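PDB 4RU0: putative branched-chain amino acid ABC transporter, periplasmic branched-chain amino acid-binding protein from Pseudomonas protegens Pf-5, which probably binds branched-chain amino acids or related small solutes in the periplasm and delivers them to an ABC transporter for uptake. Local coordinates for residues Gly69-Gly73 against Val74-Trp78; Pro291-Gly295 against Ser296-Ile300; Gly346-Lys350 against Arg351-Gly355. All blocks are in the same frame, centred on the assembly; numbering follows the deposited sequence.

Interaction 1: residues Gly69-Gly73 against Val74-Trp78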
loop_
_atom_site.group_PDB
_atom_site.type_symbol
_atom_site.label_atom_id
_atom_site.label_comp_id
_atom_site.label_asym_id
_atom_site.label_seq_id
_atom_site.Cartn_x
_atom_site.Cartn_y
_atom_site.Cartn_z
ATOM N N GLY A 69 -12.740 11.660 21.264
ATOM C CA GLY A 69 -14.189 11.741 21.224
ATOM C C GLY A 69 -14.727 11.561 19.819
ATOM O O GLY A 69 -15.730 12.172 19.439
ATOM N N GLY A 70 -14.054 10.713 19.046
ATOM C CA GLY A 70 -14.423 10.482 17.661
ATOM C C GLY A 70 -13.835 11.550 16.762
ATOM O O GLY A 70 -12.933 12.284 17.165
ATOM N N ILE A 71 -14.346 11.635 15.539
ATOM C CA ILE A 71 -13.859 12.622 14.582
ATOM C C ILE A 71 -14.675 13.900 14.687
ATOM O O ILE A 71 -15.826 13.945 14.253
ATOM C CB ILE A 71 -13.917 12.096 13.132
ATOM C CG1 ILE A 71 -13.072 10.829 12.984
ATOM C CG2 ILE A 71 -13.447 13.163 12.157
ATOM C CD1 ILE A 71 -13.168 10.190 11.619
ATOM N N ASN A 72 -14.066 14.934 15.265
ATOM C CA ASN A 72 -14.731 16.215 15.497
ATOM C C ASN A 72 -16.091 16.055 16.170
ATOM O O ASN A 72 -17.043 16.752 15.830
ATOM C CB ASN A 72 -14.898 16.982 14.186
ATOM C CG ASN A 72 -13.829 18.034 13.980
ATOM O OD1 ASN A 72 -12.845 18.092 14.718
ATOM N ND2 ASN A 72 -14.020 18.877 12.972
ATOM N N GLY A 73 -16.176 15.123 17.113
ATOM C CA GLY A 73 -17.403 14.890 17.846
ATOM C C GLY A 73 -18.205 13.704 17.344
ATOM O O GLY A 73 -19.019 13.145 18.077
ATOM N N VAL A 74 -17.976 13.320 16.090
ATOM C CA VAL A 74 -18.696 12.202 15.486
ATOM C C VAL A 74 -18.057 10.861 15.832
ATOM O O VAL A 74 -16.914 10.593 15.467
ATOM C CB VAL A 74 -18.759 12.334 13.957
ATOM C CG1 VAL A 74 -19.546 11.177 13.358
ATOM C CG2 VAL A 74 -19.376 13.662 13.572
ATOM N N LYS A 75 -18.807 10.022 16.536
ATOM C CA LYS A 75 -18.312 8.715 16.947
ATOM C C LYS A 75 -18.225 7.753 15.766
ATOM O O LYS A 75 -18.953 7.887 14.780
ATOM C CB LYS A 75 -19.205 8.130 18.044
ATOM C CG LYS A 75 -19.262 8.977 19.312
ATOM C CD LYS A 75 -20.271 8.422 20.315
ATOM C CE LYS A 75 -20.347 9.284 21.573
ATOM N NZ LYS A 75 -21.285 8.711 22.579
ATOM N N LEU A 76 -17.325 6.782 15.877
ATOM C CA LEU A 76 -17.097 5.813 14.813
ATOM C C LEU A 76 -17.636 4.443 15.204
ATOM O O LEU A 76 -17.372 3.954 16.301
ATOM C CB LEU A 76 -15.603 5.712 14.489
ATOM C CG LEU A 76 -14.986 6.664 13.459
ATOM C CD1 LEU A 76 -15.476 8.090 13.643
ATOM C CD2 LEU A 76 -13.470 6.616 13.550
ATOM N N VAL A 77 -18.394 3.824 14.308
ATOM C CA VAL A 77 -18.869 2.468 14.546
ATOM C C VAL A 77 -18.375 1.573 13.414
ATOM O O VAL A 77 -18.375 1.976 12.252
ATOM C CB VAL A 77 -20.417 2.412 14.666
ATOM C CG1 VAL A 77 -21.080 3.015 13.443
ATOM C CG2 VAL A 77 -20.895 0.987 14.901
ATOM N N TRP A 78 -17.929 0.370 13.756
ATOM C CA TRP A 78 -17.407 -0.543 12.751
ATOM C C TRP A 78 -17.905 -1.966 12.957
ATOM O O TRP A 78 -18.321 -2.342 14.055
ATOM C CB TRP A 78 -15.878 -0.524 12.755
ATOM C CG TRP A 78 -15.264 -0.948 14.058
ATOM C CD1 TRP A 78 -14.924 -2.218 14.434
ATOM C CD2 TRP A 78 -14.909 -0.097 15.152
ATOM N NE1 TRP A 78 -14.383 -2.208 15.697
ATOM C CE2 TRP A 78 -14.361 -0.918 16.160
ATOM C CE3 TRP A 78 -14.998 1.280 15.379
ATOM C CZ2 TRP A 78 -13.907 -0.408 17.373
ATOM C CZ3 TRP A 78 -14.547 1.786 16.584
ATOM C CH2 TRP A 78 -14.008 0.943 17.566
#

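Interaction 2: residues Pro291-Gly295 against Ser296-Ile300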
loop_
_atom_site.group_PDB
_atom_site.type_symbol
_atom_site.label_atom_id
_atom_site.label_comp_id
_atom_site.label_asym_id
_atom_site.label_seq_id
_atom_site.Cartn_x
_atom_site.Cartn_y
_atom_site.Cartn_z
ATOM N N PRO A 291 5.863 1.725 2.477
ATOM C CA PRO A 291 5.166 2.987 2.717
ATOM C C PRO A 291 4.712 3.093 4.171
ATOM O O PRO A 291 4.187 4.131 4.579
ATOM C CB PRO A 291 3.974 2.905 1.768
ATOM C CG PRO A 291 3.638 1.455 1.770
ATOM C CD PRO A 291 4.946 0.694 1.963
ATOM N N TYR A 292 4.882 2.016 4.918
ATOM C CA TYR A 292 4.573 1.988 6.338
ATOM C C TYR A 292 5.560 1.136 7.140
ATOM O O TYR A 292 5.256 0.010 7.488
ATOM C CB TYR A 292 3.137 1.519 6.575
ATOM C CG TYR A 292 2.592 0.589 5.522
ATOM C CD1 TYR A 292 3.039 -0.704 5.427
ATOM C CD2 TYR A 292 1.618 1.004 4.636
ATOM C CE1 TYR A 292 2.542 -1.561 4.485
ATOM C CE2 TYR A 292 1.124 0.156 3.686
ATOM C CZ TYR A 292 1.593 -1.130 3.615
ATOM O OH TYR A 292 1.115 -1.993 2.672
ATOM N N PRO A 293 6.731 1.681 7.425
ATOM C CA PRO A 293 7.844 0.953 8.054
ATOM C C PRO A 293 7.485 0.289 9.383
ATOM O O PRO A 293 6.720 0.845 10.177
ATOM C CB PRO A 293 8.895 2.046 8.280
ATOM C CG PRO A 293 8.127 3.326 8.285
ATOM C CD PRO A 293 7.026 3.117 7.287
ATOM N N ALA A 294 8.036 -0.898 9.608
ATOM C CA ALA A 294 7.904 -1.569 10.894
ATOM C C ALA A 294 8.512 -0.718 12.005
ATOM O O ALA A 294 9.418 0.081 11.763
ATOM C CB ALA A 294 8.566 -2.940 10.852
ATOM N N GLY A 295 8.006 -0.888 13.223
ATOM C CA GLY A 295 8.500 -0.148 14.369
ATOM C C GLY A 295 7.384 0.187 15.334
ATOM O O GLY A 295 6.290 0.572 14.920
ATOM N N SER A 296 7.656 0.038 16.625
ATOM C CA SER A 296 6.660 0.322 17.652
ATOM C C SER A 296 7.083 1.509 18.504
ATOM O O SER A 296 6.635 1.666 19.643
ATOM C CB SER A 296 6.437 -0.907 18.534
ATOM O OG SER A 296 7.659 -1.352 19.099
ATOM N N ASP A 297 7.950 2.349 17.948
ATOM C CA ASP A 297 8.504 3.468 18.699
ATOM C C ASP A 297 8.128 4.824 18.109
ATOM O O ASP A 297 8.686 5.851 18.495
ATOM C CB ASP A 297 10.026 3.338 18.785
ATOM C CG ASP A 297 10.461 2.191 19.676
ATOM O OD1 ASP A 297 9.777 1.929 20.689
ATOM O OD2 ASP A 297 11.488 1.551 19.363
ATOM N N PHE A 298 7.182 4.830 17.177
ATOM C CA PHE A 298 6.672 6.087 16.644
ATOM C C PHE A 298 5.765 6.738 17.679
ATOM O O PHE A 298 5.313 6.077 18.615
ATOM C CB PHE A 298 5.923 5.863 15.333
ATOM C CG PHE A 298 6.779 5.294 14.239
ATOM C CD1 PHE A 298 7.555 6.124 13.445
ATOM C CD2 PHE A 298 6.813 3.927 14.005
ATOM C CE1 PHE A 298 8.346 5.601 12.440
ATOM C CE2 PHE A 298 7.601 3.400 12.998
ATOM C CZ PHE A 298 8.367 4.238 12.215
ATOM N N GLU A 299 5.501 8.031 17.514
ATOM C CA GLU A 299 4.708 8.769 18.489
ATOM C C GLU A 299 3.328 8.153 18.696
ATOM O O GLU A 299 2.906 7.935 19.835
ATOM C CB GLU A 299 4.558 10.232 18.072
ATOM C CG GLU A 299 3.772 11.059 19.084
ATOM C CD GLU A 299 3.662 12.519 18.701
ATOM O OE1 GLU A 299 3.975 12.861 17.539
ATOM O OE2 GLU A 299 3.263 13.327 19.570
ATOM N N ILE A 300 2.636 7.870 17.592
ATOM C CA ILE A 300 1.290 7.306 17.647
ATOM C C ILE A 300 1.287 5.957 18.368
ATOM O O ILE A 300 0.356 5.651 19.114
ATOM C CB ILE A 300 0.680 7.144 16.223
ATOM C CG1 ILE A 300 -0.742 6.577 16.292
ATOM C CG2 ILE A 300 1.561 6.272 15.339
ATOM C CD1 ILE A 300 -1.743 7.501 16.961
#

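Interaction 3: residues Gly346-Lys350 against Arg351-Gly355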
loop_
_atom_site.group_PDB
_atom_site.type_symbol
_atom_site.label_atom_id
_atom_site.label_comp_id
_atom_site.label_asym_id
_atom_site.label_seq_id
_atom_site.Cartn_x
_atom_site.Cartn_y
_atom_site.Cartn_z
ATOM N N GLY A 346 -15.052 19.410 7.118
ATOM C CA GLY A 346 -14.721 20.815 6.990
ATOM C C GLY A 346 -15.638 21.537 6.020
ATOM O O GLY A 346 -15.685 22.767 5.994
ATOM N N LYS A 347 -16.371 20.774 5.216
ATOM C CA LYS A 347 -17.311 21.365 4.272
ATOM C C LYS A 347 -18.730 20.824 4.474
ATOM O O LYS A 347 -19.690 21.338 3.903
ATOM C CB LYS A 347 -16.845 21.126 2.827
ATOM C CG LYS A 347 -17.699 21.840 1.785
ATOM C CD LYS A 347 -17.066 21.892 0.411
ATOM C CE LYS A 347 -17.989 22.623 -0.557
ATOM N NZ LYS A 347 -17.326 22.966 -1.844
ATOM N N PHE A 348 -18.877 19.800 5.305
ATOM C CA PHE A 348 -20.191 19.193 5.475
ATOM C C PHE A 348 -20.629 19.111 6.941
ATOM O O PHE A 348 -21.723 18.626 7.239
ATOM C CB PHE A 348 -20.212 17.802 4.831
ATOM C CG PHE A 348 -19.879 17.809 3.357
ATOM C CD1 PHE A 348 -20.734 18.401 2.441
ATOM C CD2 PHE A 348 -18.716 17.214 2.889
ATOM C CE1 PHE A 348 -20.430 18.406 1.089
ATOM C CE2 PHE A 348 -18.407 17.219 1.538
ATOM C CZ PHE A 348 -19.266 17.815 0.639
ATOM N N GLY A 349 -19.786 19.599 7.848
ATOM C CA GLY A 349 -20.150 19.692 9.251
ATOM C C GLY A 349 -19.912 18.421 10.042
ATOM O O GLY A 349 -19.730 17.350 9.468
ATOM N N LYS A 350 -19.912 18.546 11.366
ATOM C CA LYS A 350 -19.674 17.410 12.252
ATOM C C LYS A 350 -20.832 16.421 12.199
ATOM O O LYS A 350 -21.720 16.450 13.050
ATOM C CB LYS A 350 -19.462 17.879 13.694
ATOM C CG LYS A 350 -18.398 18.955 13.873
ATOM C CD LYS A 350 -18.497 19.580 15.265
ATOM C CE LYS A 350 -17.473 20.689 15.482
ATOM N NZ LYS A 350 -16.083 20.173 15.600
ATOM N N ARG A 351 -20.811 15.540 11.203
ATOM C CA ARG A 351 -21.879 14.564 11.016
ATOM C C ARG A 351 -21.421 13.411 10.130
ATOM O O ARG A 351 -20.459 13.556 9.373
ATOM C CB ARG A 351 -23.108 15.228 10.395
ATOM C CG ARG A 351 -22.882 15.712 8.983
ATOM C CD ARG A 351 -24.193 15.923 8.261
ATOM N NE ARG A 351 -24.030 15.828 6.812
ATOM C CZ ARG A 351 -23.924 16.876 6.002
ATOM N NH1 ARG A 351 -23.967 18.106 6.498
ATOM N NH2 ARG A 351 -23.779 16.691 4.695
ATOM N N PRO A 352 -22.102 12.256 10.232
ATOM C CA PRO A 352 -21.898 11.139 9.306
ATOM C C PRO A 352 -21.927 11.588 7.845
ATOM O O PRO A 352 -22.728 12.455 7.478
ATOM C CB PRO A 352 -23.065 10.213 9.629
ATOM C CG PRO A 352 -23.263 10.413 11.096
ATOM C CD PRO A 352 -22.996 11.880 11.345
ATOM N N LEU A 353 -21.053 11.002 7.030
ATOM C CA LEU A 353 -20.833 11.484 5.673
ATOM C C LEU A 353 -21.242 10.502 4.585
ATOM O O LEU A 353 -21.340 9.294 4.814
ATOM C CB LEU A 353 -19.364 11.845 5.483
ATOM C CG LEU A 353 -18.857 13.058 6.256
ATOM C CD1 LEU A 353 -17.348 13.184 6.101
ATOM C CD2 LEU A 353 -19.560 14.312 5.768
ATOM N N ASN A 354 -21.462 11.053 3.396
ATOM C CA ASN A 354 -21.770 10.290 2.195
ATOM C C ASN A 354 -20.522 9.764 1.509
ATOM O O ASN A 354 -19.433 10.299 1.703
ATOM C CB ASN A 354 -22.542 11.156 1.204
ATOM C CG ASN A 354 -23.986 10.780 1.122
ATOM O OD1 ASN A 354 -24.429 9.850 1.790
ATOM N ND2 ASN A 354 -24.745 11.505 0.307
ATOM N N GLY A 355 -20.691 8.732 0.684
ATOM C CA GLY A 355 -19.611 8.262 -0.159
ATOM C C GLY A 355 -19.245 9.340 -1.159
ATOM O O GLY A 355 -18.078 9.512 -1.520
#

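Interaction 1: residues Gly69-Gly73 against Val74-Trp78
The carbonyl oxygen of V74 is held from two sources in the chain just before it: I71 N donates a hydrogen bond to V74 O at 2.8 Å, and the CA of G70 adds a weaker C-H...O contact to the same oxygen at 3.3 Å. The I71 amide approaches somewhat tilted from the carbonyl plane, by 30°, and its N-H...O angle of 145° leaves the bond moderately bent. The return bond runs from V74 N to I71 O at 2.9 Å. It is straighter at the hydrogen but reaches the oxygen from above the carbonyl plane, across the tight turn at N72 and G73. I71 O also receives a weak hydrogen bond from Q345 on helix 325-348. The reciprocal pair makes I71 and V74 a single antiparallel hydrogen-bonded pair, with their CA atoms 4.9 Å apart. G70 comes so close to V74 and K75 that a beta carbon on it would collide with V74 O.

Across the turn, the apolar contact lies between I71 and L76. With CG1 of I71 beside its own backbone N (chi1 -59°) and CD1 extended beyond it, both carbons meet L76 CD1; I71 CG1 lies 3.7 Å from L76 CD1. The two side chains cross obliquely and are buried, I71 against I64, V338 and I341 and L76 against L61. V74 brings its CB within 3.4 Å of I71 O. K75 is exposed, its bond to CB pointing away from G69-G73. The whole forms a hairpin-like type I' turn closed by a single bridge, with the classical Asn-Gly pair at its corner, here leading from helix 47-67 into strand 76-82 of the periplasmic binding protein fold.

Interaction 2: residues Pro291-Gly295 against Ser296-Ile300
F298 turns its ring back against the chain that precedes it, edge first toward G295, where F298 CD2 lies 3.5 Å from G295 O. That oxygen sits in the plane of the ring, facing its C-H rim. The A294 carbonyl oxygen is also near the ring plane, with A294 O 4.0 Å from F298 CE2. Farther round, F298 CZ meets the proline ring of P293, with CZ 4.0 Å from P293 CG, and the two side chains cross at about a right angle. CG of F298 stands beside its own backbone N (chi1 -62°), which swings the ring toward P293-G295. G295 has no beta carbon to obstruct it; one placed there would run into F298 CE2.

The other side of the bend is looser. S296 touches G295 through its CB, while the bond to that CB points away from P293-G295. The D297 side chain is exposed and makes no close contact with P291-G295; a long, weak ion pair runs from D297 to K302. Trimming F298 to an alanine would probably strip P293 CG and the G295 carbonyl of their common neighbour and open a gap inside the bend.

F298 occupies the N-cap position of helix 299-309, so the residue that carries the ring stands where the loop from strand 287-290 becomes helix. No hydrogen bond crosses between the two halves; hydrogen bonds from P293 O and G295 O go to the side-chain amide of N328 on helix 325-348. The contact between the halves is thus mainly van der Waals, with probably a weak electrostatic attraction between G295 O and the C-H edge of the ring.

Interaction 3: residues Gly346-Lys350 against Arg351-Gly355
The F348 ring and the R351 guanidinium lie near each other with their planes 61° apart, so they do not stack. One face of the ring carries CB of its neighbour K347 over its centre. R351 NH2 and L353 CD2 approach the ring obliquely and come closer to its root, each 3.7 Å from F348 CB. Over one face of the guanidinium lies the carbonyl oxygen of F348, at the end of the helix. The modelled approach of the group to this oxygen, closest at NH1, is too tight and badly angled, so its exact placing is doubtful.

The arginine is folded back to reach this place. Its CG stands between the backbone N and the carbonyl carbon (chi1 66°), which brings R351 CG to 3.6 Å from G349 O. From CG the chain runs extended to NE, carrying the guanidinium to F348. NH2 has, in addition, a long and weak ion pair with E357.

The backbone turns sharply here. G349, the first residue to leave helical geometry, has a positive phi of 85°, and K350 is the centre of an inverse gamma turn closed by a weak bond from R351 N to G349 O at 2.7 Å. The bond to CB of K350 points away from R351-G355.

L353, crossing F348 at about a right angle, faces I341, A344 and Q345 of helix 325-348, while its amide donates to the side chain of Q34 at strand 34-40. The segment thus links the C-terminal end of helix 325-348 to the start of helix 355-363, beside that strand.

The three contacts come in series along the chain, and helix 325-348 ties them together. Interaction 2 lies near its beginning, interaction 3 is its C-terminal exit, and I71 of interaction 1 packs on V338 and I341 in between. Interactions 1 and 3 lie 12 Å apart between centres and touch where V74 CG2 is 3.3 Å from R351 N. Interaction 2 stands apart, about 24 Å from interaction 1 and 30 Å from interaction 3, centre to centre. It follows strand 287-290 of the mixed sheet, and its Y292 touches W269 of the ligand pocket; interactions 1 and 3, beside the parallel sheet, lie about 25 Å from the chain's centre and are probably remote from binding.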